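Side-chain contact in hypothetical protein VC0802 (Vibrio cholerae, PDB 1ZVP), which is of unknown function but, with its paired ACT domains, may take part in transport or small-molecule sensing: residues D[78-81]-D[82-86]. Numbering follows the deposited sequence.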
loop_
_atom_site.group_PDB
_atom_site.type_symbol
_atom_site.label_atom_id
_atom_site.label_comp_id
_atom_site.label_asym_id
_atom_site.label_seq_id
_atom_site.Cartn_x
_atom_site.Cartn_y
_atom_site.Cartn_z
ATOM N N VAL D 78 -6.957 -12.419 6.457
ATOM C CA VAL D 78 -6.946 -13.437 5.406
ATOM C C VAL D 78 -5.504 -13.877 5.066
ATOM O O VAL D 78 -4.555 -13.070 5.030
ATOM C CB VAL D 78 -7.746 -12.980 4.147
ATOM C CG1 VAL D 78 -6.910 -12.060 3.239
ATOM C CG2 VAL D 78 -8.283 -14.179 3.368
ATOM N N HIS D 79 -5.363 -15.178 4.850
ATOM C CA HIS D 79 -4.079 -15.853 4.637
ATOM C C HIS D 79 -3.538 -15.604 3.228
ATOM O O HIS D 79 -4.182 -15.972 2.232
ATOM C CB HIS D 79 -4.273 -17.351 4.900
ATOM C CG HIS D 79 -5.705 -17.717 5.169
ATOM N ND1 HIS D 79 -6.666 -17.751 4.176
ATOM C CD2 HIS D 79 -6.351 -18.007 6.328
ATOM C CE1 HIS D 79 -7.836 -18.071 4.709
ATOM N NE2 HIS D 79 -7.671 -18.232 6.011
ATOM N N SER D 80 -2.364 -14.967 3.158
ATOM C CA SER D 80 -1.728 -14.617 1.879
ATOM C C SER D 80 -0.247 -14.224 2.014
ATOM O O SER D 80 0.235 -13.926 3.118
ATOM C CB SER D 80 -2.503 -13.487 1.183
ATOM O OG SER D 80 -1.998 -13.223 -0.120
ATOM N N SER D 81 0.455 -14.221 0.877
ATOM C CA SER D 81 1.864 -13.822 0.803
ATOM C C SER D 81 2.050 -12.567 -0.073
ATOM O O SER D 81 1.063 -11.969 -0.536
ATOM C CB SER D 81 2.735 -14.994 0.300
ATOM O OG SER D 81 2.319 -15.459 -0.979
ATOM N N LEU D 82 3.317 -12.178 -0.278
ATOM C CA LEU D 82 3.698 -11.025 -1.121
ATOM C C LEU D 82 3.684 -11.336 -2.641
ATOM O O LEU D 82 4.084 -10.503 -3.469
ATOM C CB LEU D 82 5.066 -10.443 -0.685
ATOM C CG LEU D 82 5.284 -9.509 0.523
ATOM C CD1 LEU D 82 4.187 -8.456 0.704
ATOM C CD2 LEU D 82 5.453 -10.305 1.784
ATOM N N GLU D 83 3.235 -12.540 -2.999
ATOM C CA GLU D 83 2.985 -12.898 -4.404
ATOM C C GLU D 83 1.725 -13.766 -4.582
ATOM O O GLU D 83 1.773 -14.839 -5.191
ATOM C CB GLU D 83 4.218 -13.527 -5.083
ATOM C CG GLU D 83 4.940 -14.605 -4.277
ATOM C CD GLU D 83 6.155 -14.063 -3.544
ATOM O OE1 GLU D 83 6.244 -14.278 -2.310
ATOM O OE2 GLU D 83 7.013 -13.421 -4.201
ATOM N N ALA D 84 0.606 -13.288 -4.044
ATOM C CA ALA D 84 -0.693 -13.887 -4.313
ATOM C C ALA D 84 -1.461 -12.972 -5.269
ATOM O O ALA D 84 -1.834 -11.843 -4.914
ATOM C CB ALA D 84 -1.462 -14.101 -3.019
ATOM N N VAL D 85 -1.674 -13.448 -6.489
ATOM C CA VAL D 85 -2.307 -12.622 -7.514
ATOM C C VAL D 85 -3.834 -12.612 -7.359
ATOM O O VAL D 85 -4.476 -13.669 -7.287
ATOM C CB VAL D 85 -1.842 -12.991 -8.966
ATOM C CG1 VAL D 85 -1.649 -14.488 -9.131
ATOM C CG2 VAL D 85 -2.816 -12.463 -10.000
ATOM N N GLY D 86 -4.395 -11.403 -7.295
ATOM C CA GLY D 86 -5.834 -11.213 -7.145
ATOM C C GLY D 86 -6.263 -10.574 -5.836
ATOM O O GLY D 86 -7.362 -10.038 -5.755
#
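Ser80 and Ala84 meet across a turn in the loop between strand 71-76 and helix 87-96, the first strand-to-helix connection of the second ACT domain. This loop is a worked example of a tight bend that forms without its closing hydrogen bond, while a carbonyl at its corner is bonded by another subunit instead. At the bend, CA of Ser81 and CA of Ala84 come within 5.7 Å, as in a beta turn with Leu82 and Glu83 at the corners. The carbonyl O of Ser81 nevertheless stays 3.8 Å from the amide N of Ala84, too far for the classical closing bond.

Van der Waals contact within the loop is slight. The methyl CB of Ala84 points back into the bend and is set against the polar OG of Ser80 at 3.1 Å, close for a carbon and an oxygen. Ser80 reaches it because OG is anti to its own backbone N (chi1 -174°), and the Ser80 side chain also touches Leu87 of the following helix. Within the turn, OG of Ser81 lies 4.3 Å from CG of Glu83, a loose contact.

Among the polar contacts, OG of Ser80 gives a weak hydrogen bond to the carbonyl O of Ser81 (3.3 Å), joining adjacent residues. The carbonyl O of Leu82, by contrast, accepts an ordinary hydrogen bond from ND2 of Asn103 of the second subunit, and Phe71 of that subunit packs on the buried Leu82 side chain. The bend thus forms part of the dimer interface.

At the far end the loop runs into helix 87-96 through Gly86, its N-cap residue, whose backbone takes a positive phi of 114° with psi at -20°.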